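Long-range contacts in RNA-directed RNA polymerase (Infectious pancreatic necrosis virus, PDB 3ZED), which probably copies the viral genome as an RNA-dependent RNA polymerase, working both free and covalently attached to the genomic RNA: residues R34-K39 with P112-G118; Q158-S163 with W314-T318; D28-P32 with R151-A155; G121-L127 with A587-K591. All blocks are in the same frame, centred on the assembly; numbering follows the deposited sequence.

Contacts 2 and 4 are largely buried, whereas contacts 1 and 3 lie at the surface; all four sit on one side of the chain's centre. Contacts 1 and 3 tie down successive parts of the N-terminal arm, 34-39 against a loop and 28-32 against helix 143-156, in both cases through arginine bonds to backbone carbonyls and prolines on apolar groups. Contact 2 follows where that helix runs on into strand 157-160; its chemistry is a tryptophan face against a glycine and hydroxyl bonds. Contact 4 joins segments 460 residues apart, one from the palm and one from the thumb, by helix-end backbone bonding and a proline-tyrosine contact.

Contact 1: residues R34-K39 with P112-G118; sequences RFRPAK and PDHDEVG
Pro112, which follows a cis peptide bond, meets Pro37 ring against ring, with CG of Pro37 4.2 Å from CG of Pro112. The same Pro37 CG comes closer to the carbonyl oxygen of Pro112, and its CD rests by the carbonyl oxygen of Asp113, whose carboxylate turns away to Lys111.

The His114 ring lies between the side chains of Lys39 and Arg36: CG of Lys39 is 3.7 Å from the centroid of the His114 ring, a CH-pi contact over the face, while CD of Arg36 lies more loosely over the opposite face. With CG anti to the backbone N (chi1 -168°), the imidazole is carried to the Pro37 carbonyl, and its ND1 donates to Pro37 O at 3.0 Å within both the ring plane and the carbonyl plane. This bond helps fix the rotation of the ring. One water accepts from His114 N and donates to Ala38 O. At the carbonyl of His114, Arg36 NH1 is a donor, although the modelled length is so short as to be doubtful.

Val117 separates the two arginines. Its CG2 sits over the centre of the Arg36 guanidinium, 3.6 Å from CZ of Arg36, and its CG1 lies over a face of the Arg34 guanidinium. Gly118 O is gripped end-on by Arg34, through NH1 at 2.7 Å and NH2 at 3.0 Å, with the oxygen in the guanidinium plane.

The contact thus fastens two irregular segments, one leading to helix 45-54 and the other to helix 125-137. Beneath them Phe35 and Pro112 pack on Gln158 of strand 157-160, and Phe35 meets Trp314 edge-to-face.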
loop_
_atom_site.group_PDB
_atom_site.type_symbol
_atom_site.label_atom_id
_atom_site.label_comp_id
_atom_site.label_asym_id
_atom_site.label_seq_id
_atom_site.Cartn_x
_atom_site.Cartn_y
_atom_site.Cartn_z
ATOM N N ARG B 34 -8.379 16.095 28.223
ATOM C CA ARG B 34 -7.593 15.029 27.605
ATOM C C ARG B 34 -8.358 13.736 27.704
ATOM O O ARG B 34 -9.017 13.481 28.718
ATOM C CB ARG B 34 -6.224 14.837 28.298
ATOM C CG ARG B 34 -5.072 15.693 27.808
ATOM C CD ARG B 34 -4.759 15.560 26.329
ATOM N NE ARG B 34 -4.234 14.258 25.903
ATOM C CZ ARG B 34 -2.945 13.927 25.894
ATOM N NH1 ARG B 34 -2.032 14.766 26.362
ATOM N NH2 ARG B 34 -2.563 12.744 25.433
ATOM N N PHE B 35 -8.283 12.928 26.660
ATOM C CA PHE B 35 -8.942 11.645 26.651
ATOM C C PHE B 35 -8.073 10.662 27.398
ATOM O O PHE B 35 -6.866 10.584 27.140
ATOM C CB PHE B 35 -9.203 11.189 25.203
ATOM C CG PHE B 35 -9.674 9.763 25.050
ATOM C CD1 PHE B 35 -10.876 9.339 25.625
ATOM C CD2 PHE B 35 -8.937 8.852 24.308
ATOM C CE1 PHE B 35 -11.320 8.024 25.458
ATOM C CE2 PHE B 35 -9.383 7.538 24.133
ATOM C CZ PHE B 35 -10.568 7.131 24.705
ATOM N N ARG B 36 -8.679 9.948 28.360
ATOM C CA ARG B 36 -8.011 8.896 29.115
ATOM C C ARG B 36 -8.670 7.585 28.725
ATOM O O ARG B 36 -9.812 7.345 29.137
ATOM C CB ARG B 36 -8.066 9.143 30.635
ATOM C CG ARG B 36 -7.285 8.103 31.460
ATOM C CD ARG B 36 -7.066 8.511 32.913
ATOM N NE ARG B 36 -6.102 9.605 33.113
ATOM C CZ ARG B 36 -4.783 9.466 33.252
ATOM N NH1 ARG B 36 -4.220 8.269 33.166
ATOM N NH2 ARG B 36 -4.016 10.529 33.447
ATOM N N PRO B 37 -8.007 6.748 27.895
ATOM C CA PRO B 37 -8.626 5.468 27.514
ATOM C C PRO B 37 -8.997 4.638 28.747
ATOM O O PRO B 37 -8.307 4.706 29.756
ATOM C CB PRO B 37 -7.541 4.781 26.674
ATOM C CG PRO B 37 -6.683 5.900 26.179
ATOM C CD PRO B 37 -6.659 6.891 27.299
ATOM N N ALA B 38 -10.127 3.924 28.683
ATOM C CA ALA B 38 -10.604 3.076 29.771
ATOM C C ALA B 38 -9.672 1.878 29.949
ATOM O O ALA B 38 -8.921 1.545 29.024
ATOM C CB ALA B 38 -12.024 2.592 29.467
ATOM N N LYS B 39 -9.727 1.227 31.115
ATOM C CA LYS B 39 -8.964 0.008 31.366
ATOM C C LYS B 39 -9.415 -1.020 30.321
ATOM O O LYS B 39 -10.601 -1.035 29.950
ATOM C CB LYS B 39 -9.167 -0.503 32.804
ATOM C CG LYS B 39 -8.609 0.431 33.884
ATOM C CD LYS B 39 -9.111 0.048 35.279
ATOM C CE LYS B 39 -8.852 1.104 36.334
ATOM N NZ LYS B 39 -7.462 1.047 36.862
ATOM N N PRO B 112 -2.227 6.704 23.627
ATOM C CA PRO B 112 -2.260 6.761 25.100
ATOM C C PRO B 112 -3.030 5.567 25.663
ATOM O O PRO B 112 -3.715 4.863 24.913
ATOM C CB PRO B 112 -2.966 8.093 25.378
ATOM C CG PRO B 112 -3.838 8.322 24.181
ATOM C CD PRO B 112 -3.086 7.739 23.018
ATOM N N ASP B 113 -2.864 5.297 26.958
ATOM C CA ASP B 113 -3.605 4.237 27.639
ATOM C C ASP B 113 -4.111 4.777 28.982
ATOM O O ASP B 113 -3.919 5.960 29.279
ATOM C CB ASP B 113 -2.804 2.919 27.771
ATOM C CG ASP B 113 -1.487 2.942 28.528
ATOM O OD1 ASP B 113 -1.378 3.701 29.517
ATOM O OD2 ASP B 113 -0.600 2.128 28.191
ATOM N N HIS B 114 -4.784 3.933 29.773
ATOM C CA HIS B 114 -5.340 4.351 31.052
ATOM C C HIS B 114 -4.276 4.901 32.018
ATOM O O HIS B 114 -4.566 5.851 32.742
ATOM C CB HIS B 114 -6.097 3.195 31.716
ATOM C CG HIS B 114 -6.926 3.624 32.885
ATOM N ND1 HIS B 114 -8.120 4.310 32.713
ATOM C CD2 HIS B 114 -6.688 3.484 34.210
ATOM C CE1 HIS B 114 -8.579 4.539 33.934
ATOM N NE2 HIS B 114 -7.749 4.066 34.866
ATOM N N ASP B 115 -3.059 4.338 32.000
ATOM C CA ASP B 115 -1.997 4.726 32.916
ATOM C C ASP B 115 -0.945 5.676 32.316
ATOM O O ASP B 115 -0.059 6.129 33.044
ATOM C CB ASP B 115 -1.316 3.465 33.459
ATOM C CG ASP B 115 -2.252 2.582 34.267
ATOM O OD1 ASP B 115 -2.869 3.093 35.231
ATOM O OD2 ASP B 115 -2.379 1.391 33.927
ATOM N N GLU B 116 -1.055 6.014 31.030
ATOM C CA GLU B 116 -0.096 6.917 30.388
ATOM C C GLU B 116 -0.788 7.826 29.364
ATOM O O GLU B 116 -1.055 7.413 28.231
ATOM C CB GLU B 116 1.051 6.115 29.743
ATOM C CG GLU B 116 2.259 6.952 29.351
ATOM C CD GLU B 116 3.350 6.186 28.620
ATOM O OE1 GLU B 116 3.715 5.077 29.073
ATOM O OE2 GLU B 116 3.863 6.713 27.608
ATOM N N VAL B 117 -1.107 9.055 29.805
ATOM C CA VAL B 117 -1.713 10.125 29.004
ATOM C C VAL B 117 -0.686 11.272 28.999
ATOM O O VAL B 117 -0.691 12.109 29.911
ATOM C CB VAL B 117 -3.123 10.562 29.515
ATOM C CG1 VAL B 117 -3.766 11.596 28.585
ATOM C CG2 VAL B 117 -4.048 9.366 29.699
ATOM N N GLY B 118 0.231 11.230 28.029
ATOM C CA GLY B 118 1.314 12.201 27.896
ATOM C C GLY B 118 1.334 13.026 26.621
ATOM O O GLY B 118 0.280 13.362 26.064
HETATM O O HOH W 1 -5.964 1.425 28.838
#

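Contact 2: residues Q158-S163 with W314-T318; sequences QYGSGS and WDKKT
CA of Gly162 sits over the face of the Trp314 indole in a CH-pi contact, 3.7 Å from the centroid of the Trp314 six-membered ring. Residues 314-318 belong to the loop of a beta hairpin joining strands 299-310 and 320-323, and it packs where strand 157-160, antiparallel to 299-310, gives way to helix 164-179. Gly162 has a positive phi (54°), and its bare CA lets the ring come close. CA of Gly160 lies at the ring edge, while Gln158 crosses the indole aslant: its CG is 3.5 Å from CZ3 of Trp314, and its amide stands nearly perpendicular to the ring (89°). A bend at chi2 takes that amide away, so that NE2 donates to Tyr159 O and to Gly121 O.

Ser163, the N-cap of helix 164-179, is held through both its backbone N and its hydroxyl. The N donates to Thr318 OG1 at 3.2 Å, almost straight, and OG donates to the anti lone pair of Asp315 OD1 at 2.8 Å while accepting from Gly166 N. Asp315 therefore orients the capping hydroxyl. CG2 of Thr318 rests against Ser161 O. At the indole edge a water accepts from Trp314 NE1 at 2.8 Å and donates to Gly162 O at 2.6 Å.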
loop_
_atom_site.group_PDB
_atom_site.type_symbol
_atom_site.label_atom_id
_atom_site.label_comp_id
_atom_site.label_asym_id
_atom_site.label_seq_id
_atom_site.Cartn_x
_atom_site.Cartn_y
_atom_site.Cartn_z
ATOM N N GLN B 158 -8.813 11.083 18.799
ATOM C CA GLN B 158 -7.603 10.794 19.529
ATOM C C GLN B 158 -6.578 10.179 18.593
ATOM O O GLN B 158 -6.840 9.135 17.997
ATOM C CB GLN B 158 -7.870 9.860 20.730
ATOM C CG GLN B 158 -6.611 9.531 21.547
ATOM C CD GLN B 158 -5.978 10.768 22.134
ATOM O OE1 GLN B 158 -6.572 11.443 22.972
ATOM N NE2 GLN B 158 -4.780 11.115 21.672
ATOM N N TYR B 159 -5.412 10.821 18.463
ATOM C CA TYR B 159 -4.330 10.206 17.714
ATOM C C TYR B 159 -3.644 9.213 18.642
ATOM O O TYR B 159 -3.399 9.525 19.817
ATOM C CB TYR B 159 -3.332 11.219 17.126
ATOM C CG TYR B 159 -2.205 10.524 16.388
ATOM C CD1 TYR B 159 -2.397 10.006 15.111
ATOM C CD2 TYR B 159 -0.983 10.280 17.012
ATOM C CE1 TYR B 159 -1.390 9.299 14.454
ATOM C CE2 TYR B 159 0.024 9.553 16.374
ATOM C CZ TYR B 159 -0.178 9.079 15.088
ATOM O OH TYR B 159 0.830 8.407 14.431
ATOM N N GLY B 160 -3.367 8.028 18.124
ATOM C CA GLY B 160 -2.728 6.986 18.907
ATOM C C GLY B 160 -2.813 5.616 18.280
ATOM O O GLY B 160 -3.335 5.470 17.175
ATOM N N SER B 161 -2.333 4.595 19.011
ATOM C CA SER B 161 -2.255 3.214 18.548
ATOM C C SER B 161 -3.372 2.321 19.163
ATOM O O SER B 161 -3.206 1.103 19.288
ATOM C CB SER B 161 -0.865 2.652 18.835
ATOM O OG SER B 161 -0.474 2.885 20.179
ATOM N N GLY B 162 -4.512 2.935 19.484
ATOM C CA GLY B 162 -5.695 2.237 19.996
ATOM C C GLY B 162 -5.508 1.344 21.209
ATOM O O GLY B 162 -4.842 1.724 22.174
ATOM N N SER B 163 -6.113 0.155 21.168
ATOM C CA SER B 163 -6.092 -0.796 22.283
ATOM C C SER B 163 -6.163 -2.233 21.795
ATOM O O SER B 163 -6.380 -2.459 20.606
ATOM C CB SER B 163 -7.260 -0.520 23.233
ATOM O OG SER B 163 -8.524 -0.758 22.632
ATOM N N TRP B 314 -12.727 3.968 20.581
ATOM C CA TRP B 314 -11.332 3.606 20.881
ATOM C C TRP B 314 -11.137 2.100 21.085
ATOM O O TRP B 314 -10.159 1.539 20.583
ATOM C CB TRP B 314 -10.871 4.338 22.141
ATOM C CG TRP B 314 -9.400 4.228 22.415
ATOM C CD1 TRP B 314 -8.805 3.506 23.406
ATOM C CD2 TRP B 314 -8.345 4.925 21.735
ATOM N NE1 TRP B 314 -7.443 3.679 23.369
ATOM C CE2 TRP B 314 -7.130 4.566 22.368
ATOM C CE3 TRP B 314 -8.304 5.798 20.634
ATOM C CZ2 TRP B 314 -5.885 5.073 21.957
ATOM C CZ3 TRP B 314 -7.068 6.277 20.209
ATOM C CH2 TRP B 314 -5.876 5.913 20.864
ATOM N N ASP B 315 -12.048 1.455 21.839
ATOM C CA ASP B 315 -11.968 0.021 22.128
ATOM C C ASP B 315 -12.805 -0.830 21.147
ATOM O O ASP B 315 -12.915 -2.043 21.331
ATOM C CB ASP B 315 -12.391 -0.249 23.590
ATOM C CG ASP B 315 -11.498 0.434 24.617
ATOM O OD1 ASP B 315 -10.258 0.321 24.497
ATOM O OD2 ASP B 315 -12.040 1.082 25.541
ATOM N N LYS B 316 -13.366 -0.210 20.105
ATOM C CA LYS B 316 -14.201 -0.907 19.117
ATOM C C LYS B 316 -13.472 -1.082 17.795
ATOM O O LYS B 316 -13.828 -1.976 17.026
ATOM C CB LYS B 316 -15.523 -0.143 18.871
ATOM C CG LYS B 316 -16.462 -0.094 20.067
ATOM C CD LYS B 316 -17.617 0.868 19.818
ATOM C CE LYS B 316 -18.210 1.422 21.101
ATOM N NZ LYS B 316 -19.148 2.542 20.838
ATOM N N LYS B 317 -12.484 -0.207 17.504
ATOM C CA LYS B 317 -11.781 -0.254 16.235
ATOM C C LYS B 317 -10.362 0.335 16.294
ATOM O O LYS B 317 -10.179 1.538 16.462
ATOM C CB LYS B 317 -12.606 0.483 15.156
ATOM C CG LYS B 317 -11.991 0.510 13.768
ATOM C CD LYS B 317 -12.591 1.654 12.951
ATOM C CE LYS B 317 -11.786 1.976 11.717
ATOM N NZ LYS B 317 -12.366 3.119 10.963
ATOM N N THR B 318 -9.371 -0.543 16.137
ATOM C CA THR B 318 -7.960 -0.209 15.979
ATOM C C THR B 318 -7.558 -0.890 14.690
ATOM O O THR B 318 -7.655 -2.110 14.602
ATOM C CB THR B 318 -7.070 -0.616 17.172
ATOM O OG1 THR B 318 -7.613 -0.149 18.408
ATOM C CG2 THR B 318 -5.600 -0.158 17.000
HETATM O O HOH W 2 -5.168 2.641 24.555
#

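Contact 3: residues D28-P32 with R151-A155; sequences DVLIP and REAIA
The guanidinium of Arg151 presents its edge to the carbonyl of Leu30, with O of Leu30 lying in the guanidinium plane and accepting from Arg151 NH1 at 3.1 Å. The N-H points almost straight at the oxygen (168°), yet the nitrogen stands above the carbonyl plane and is not on a lone pair. Val29 O is also near the guanidinium plane, 2.9 Å from the same Arg151 NH1. The arginine chain is extended as far as CD and then bends at chi3 (85°), which brings NH1 to the Leu30 carbonyl; its CD touches CD1 of Leu30.

Below this polar end, Pro32 supplies the apolar half. Its CG approaches CG2 of Ile154 to 3.7 Å, the two side chains crossing at about a right angle, and its CB lies 3.9 Å from CB of Ala155. Arg151 and the pair Ile154 and Ala155, about one turn further on, share one side of helix 143-156.

The N-terminal arm is thereby packed against helix 143-156 and helix 125-137; on the latter, Leu30 touches Thr132 and Pro32 touches Leu128. Ala153, in helix 143-156, faces helix 580-588.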
loop_
_atom_site.group_PDB
_atom_site.type_symbol
_atom_site.label_atom_id
_atom_site.label_comp_id
_atom_site.label_asym_id
_atom_site.label_seq_id
_atom_site.Cartn_x
_atom_site.Cartn_y
_atom_site.Cartn_z
ATOM N N ASP B 28 -11.045 26.486 30.919
ATOM C CA ASP B 28 -10.967 25.035 31.007
ATOM C C ASP B 28 -12.238 24.481 30.343
ATOM O O ASP B 28 -12.390 23.260 30.196
ATOM C CB ASP B 28 -10.770 24.549 32.460
ATOM C CG ASP B 28 -11.909 24.853 33.408
ATOM O OD1 ASP B 28 -12.162 26.054 33.669
ATOM O OD2 ASP B 28 -12.513 23.891 33.935
ATOM N N VAL B 29 -13.148 25.409 29.931
ATOM C CA VAL B 29 -14.351 25.076 29.170
ATOM C C VAL B 29 -13.985 25.112 27.670
ATOM O O VAL B 29 -14.390 24.203 26.929
ATOM C CB VAL B 29 -15.575 25.952 29.515
ATOM C CG1 VAL B 29 -16.869 25.279 29.071
ATOM C CG2 VAL B 29 -15.630 26.264 31.009
ATOM N N LEU B 30 -13.174 26.116 27.231
ATOM C CA LEU B 30 -12.706 26.195 25.842
ATOM C C LEU B 30 -11.904 24.945 25.489
ATOM O O LEU B 30 -12.142 24.325 24.451
ATOM C CB LEU B 30 -11.848 27.460 25.596
ATOM C CG LEU B 30 -11.027 27.492 24.272
ATOM C CD1 LEU B 30 -11.925 27.709 23.053
ATOM C CD2 LEU B 30 -9.929 28.535 24.327
ATOM N N ILE B 31 -10.959 24.572 26.359
ATOM C CA ILE B 31 -10.099 23.417 26.125
ATOM C C ILE B 31 -10.809 22.140 26.569
ATOM O O ILE B 31 -11.092 21.983 27.755
ATOM C CB ILE B 31 -8.714 23.565 26.816
ATOM C CG1 ILE B 31 -8.058 24.960 26.600
ATOM C CG2 ILE B 31 -7.778 22.410 26.473
ATOM C CD1 ILE B 31 -7.781 25.413 25.128
ATOM N N PRO B 32 -11.082 21.203 25.630
ATOM C CA PRO B 32 -11.689 19.922 26.028
ATOM C C PRO B 32 -10.723 19.129 26.918
ATOM O O PRO B 32 -9.514 19.340 26.850
ATOM C CB PRO B 32 -11.933 19.213 24.687
ATOM C CG PRO B 32 -11.812 20.310 23.633
ATOM C CD PRO B 32 -10.787 21.230 24.180
ATOM N N ARG B 151 -12.166 22.363 17.528
ATOM C CA ARG B 151 -12.514 22.051 18.915
ATOM C C ARG B 151 -13.235 20.705 19.025
ATOM O O ARG B 151 -12.930 19.947 19.942
ATOM C CB ARG B 151 -13.359 23.152 19.559
ATOM C CG ARG B 151 -13.224 23.149 21.073
ATOM C CD ARG B 151 -13.924 24.310 21.729
ATOM N NE ARG B 151 -15.329 23.986 21.944
ATOM C CZ ARG B 151 -15.852 23.643 23.109
ATOM N NH1 ARG B 151 -15.100 23.621 24.202
ATOM N NH2 ARG B 151 -17.137 23.345 23.199
ATOM N N GLU B 152 -14.205 20.432 18.116
ATOM C CA GLU B 152 -14.949 19.169 18.065
ATOM C C GLU B 152 -13.994 17.990 17.752
ATOM O O GLU B 152 -14.122 16.943 18.374
ATOM C CB GLU B 152 -16.101 19.245 17.041
ATOM C CG GLU B 152 -16.865 17.940 16.814
ATOM C CD GLU B 152 -17.890 17.429 17.822
ATOM O OE1 GLU B 152 -17.888 17.892 18.988
ATOM O OE2 GLU B 152 -18.651 16.501 17.456
ATOM N N ALA B 153 -13.005 18.188 16.845
ATOM C CA ALA B 153 -12.014 17.139 16.533
ATOM C C ALA B 153 -11.148 16.820 17.779
ATOM O O ALA B 153 -10.941 15.653 18.086
ATOM C CB ALA B 153 -11.135 17.550 15.359
ATOM N N ILE B 154 -10.716 17.862 18.532
ATOM C CA ILE B 154 -9.933 17.689 19.759
ATOM C C ILE B 154 -10.786 16.944 20.812
ATOM O O ILE B 154 -10.269 16.051 21.492
ATOM C CB ILE B 154 -9.413 19.067 20.284
ATOM C CG1 ILE B 154 -8.291 19.631 19.359
ATOM C CG2 ILE B 154 -8.935 18.965 21.750
ATOM C CD1 ILE B 154 -7.907 21.071 19.573
ATOM N N ALA B 155 -12.092 17.286 20.908
ATOM C CA ALA B 155 -13.020 16.690 21.866
ATOM C C ALA B 155 -13.471 15.260 21.515
ATOM O O ALA B 155 -13.780 14.517 22.435
ATOM C CB ALA B 155 -14.249 17.574 22.022
#

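Contact 4: residues G121-L127 with A587-K591; sequences GAPDITL and AAYPK
Asp124 N donates to Ala588 O at 2.8 Å, joining the start of helix 125-137 to the end of helix 580-588, and Asp124 is also the centre of an inverse gamma turn closed by Ile125 N on Pro123 O. The motif is an N-capped helix start set against the C-terminal end of another helix, bringing together the palm and thumb ranges of the polymerase. Ala588 O has a second, weaker visitor in CA of Pro123, a CA-H...O contact.

Tyr589, the first residue to leave the helical path, lays its ring alongside Pro123, the two side chains pointing the same way. CB of Pro123 stands over the ring face, 4.0 Å from the centroid of Tyr589, in a CH-pi contact. Gly121 O approaches the ring edge in plane, 3.2 Å from CE1 of Tyr589. The phenol OH hydrogen-bonds to Ile154 O in helix 143-156, which anchors the far end of the ring. Next in the chain, Pro590 sets its CD 3.9 Å from CB of Asp124, and a water donating to both Ala122 O and Pro590 O ties the two loops together.

Leu127 packs on Ala587, its CD2 3.9 Å from CB of Ala587. A chi1 of -164° sets the carboxylate of Asp124 opposite its backbone N, where it turns back to the helix start: OD1 accepts the capping bond from Leu127 N, which comes from above the carboxylate plane. OD2 accepts from Tyr613 OH and from a water 2.8 Å from Asp124 OD2 that also donates to Ala587 O.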
loop_
_atom_site.group_PDB
_atom_site.type_symbol
_atom_site.label_atom_id
_atom_site.label_comp_id
_atom_site.label_asym_id
_atom_site.label_seq_id
_atom_site.Cartn_x
_atom_site.Cartn_y
_atom_site.Cartn_z
ATOM N N GLY B 121 0.149 11.790 21.276
ATOM C CA GLY B 121 -1.272 11.890 20.968
ATOM C C GLY B 121 -1.917 13.110 21.584
ATOM O O GLY B 121 -3.148 13.196 21.651
ATOM N N ALA B 122 -1.095 14.058 22.065
ATOM C CA ALA B 122 -1.592 15.284 22.672
ATOM C C ALA B 122 -2.220 16.197 21.599
ATOM O O ALA B 122 -1.619 16.390 20.554
ATOM C CB ALA B 122 -0.473 16.008 23.405
ATOM N N PRO B 123 -3.452 16.705 21.815
ATOM C CA PRO B 123 -4.053 17.602 20.819
ATOM C C PRO B 123 -3.328 18.942 20.790
ATOM O O PRO B 123 -2.754 19.347 21.813
ATOM C CB PRO B 123 -5.499 17.768 21.322
ATOM C CG PRO B 123 -5.412 17.548 22.771
ATOM C CD PRO B 123 -4.326 16.545 22.991
ATOM N N ASP B 124 -3.358 19.646 19.649
ATOM C CA ASP B 124 -2.708 20.959 19.568
ATOM C C ASP B 124 -3.614 22.050 20.181
ATOM O O ASP B 124 -4.294 22.799 19.478
ATOM C CB ASP B 124 -2.292 21.305 18.127
ATOM C CG ASP B 124 -1.300 22.441 18.044
ATOM O OD1 ASP B 124 -1.119 23.158 19.059
ATOM O OD2 ASP B 124 -0.742 22.645 16.968
ATOM N N ILE B 125 -3.573 22.135 21.514
ATOM C CA ILE B 125 -4.301 23.060 22.384
ATOM C C ILE B 125 -3.782 24.502 22.197
ATOM O O ILE B 125 -4.563 25.456 22.348
ATOM C CB ILE B 125 -4.151 22.543 23.856
ATOM C CG1 ILE B 125 -4.996 21.268 24.075
ATOM C CG2 ILE B 125 -4.452 23.582 24.929
ATOM C CD1 ILE B 125 -6.382 21.214 23.368
ATOM N N THR B 126 -2.478 24.654 21.858
ATOM C CA THR B 126 -1.877 25.970 21.594
ATOM C C THR B 126 -2.569 26.551 20.353
ATOM O O THR B 126 -3.015 27.691 20.407
ATOM C CB THR B 126 -0.344 25.882 21.476
ATOM O OG1 THR B 126 0.153 25.187 22.620
ATOM C CG2 THR B 126 0.317 27.252 21.426
ATOM N N LEU B 127 -2.739 25.739 19.285
ATOM C CA LEU B 127 -3.417 26.159 18.054
ATOM C C LEU B 127 -4.890 26.511 18.339
ATOM O O LEU B 127 -5.369 27.535 17.839
ATOM C CB LEU B 127 -3.288 25.093 16.937
ATOM C CG LEU B 127 -3.977 25.377 15.590
ATOM C CD1 LEU B 127 -3.416 26.626 14.906
ATOM C CD2 LEU B 127 -3.876 24.192 14.678
ATOM N N ALA B 587 -4.786 19.148 12.027
ATOM C CA ALA B 587 -4.580 20.369 12.817
ATOM C C ALA B 587 -4.871 20.114 14.293
ATOM O O ALA B 587 -4.145 20.621 15.150
ATOM C CB ALA B 587 -5.473 21.502 12.307
ATOM N N ALA B 588 -5.928 19.337 14.594
ATOM C CA ALA B 588 -6.334 19.010 15.967
ATOM C C ALA B 588 -5.336 18.036 16.631
ATOM O O ALA B 588 -4.943 18.257 17.779
ATOM C CB ALA B 588 -7.737 18.412 15.974
ATOM N N TYR B 589 -4.942 16.968 15.911
ATOM C CA TYR B 589 -4.032 15.948 16.412
ATOM C C TYR B 589 -2.824 15.767 15.494
ATOM O O TYR B 589 -2.793 14.814 14.715
ATOM C CB TYR B 589 -4.765 14.614 16.600
ATOM C CG TYR B 589 -5.597 14.609 17.859
ATOM C CD1 TYR B 589 -5.031 14.302 19.090
ATOM C CD2 TYR B 589 -6.946 14.958 17.828
ATOM C CE1 TYR B 589 -5.789 14.336 20.261
ATOM C CE2 TYR B 589 -7.703 15.008 18.988
ATOM C CZ TYR B 589 -7.121 14.701 20.205
ATOM O OH TYR B 589 -7.876 14.764 21.353
ATOM N N PRO B 590 -1.799 16.648 15.595
ATOM C CA PRO B 590 -0.610 16.473 14.733
ATOM C C PRO B 590 0.182 15.235 15.115
ATOM O O PRO B 590 0.211 14.860 16.294
ATOM C CB PRO B 590 0.218 17.745 14.977
ATOM C CG PRO B 590 -0.257 18.288 16.291
ATOM C CD PRO B 590 -1.677 17.837 16.476
ATOM N N LYS B 591 0.778 14.561 14.113
ATOM C CA LYS B 591 1.694 13.447 14.379
ATOM C C LYS B 591 3.000 14.107 14.781
ATOM O O LYS B 591 3.374 15.129 14.174
ATOM C CB LYS B 591 1.900 12.532 13.151
ATOM C CG LYS B 591 0.677 11.782 12.680
ATOM C CD LYS B 591 1.021 10.829 11.554
ATOM C CE LYS B 591 -0.220 10.154 11.007
ATOM N NZ LYS B 591 0.101 8.999 10.123
HETATM O O HOH W 3 -1.304 14.304 18.504
HETATM O O HOH W 4 -1.442 21.337 14.580
#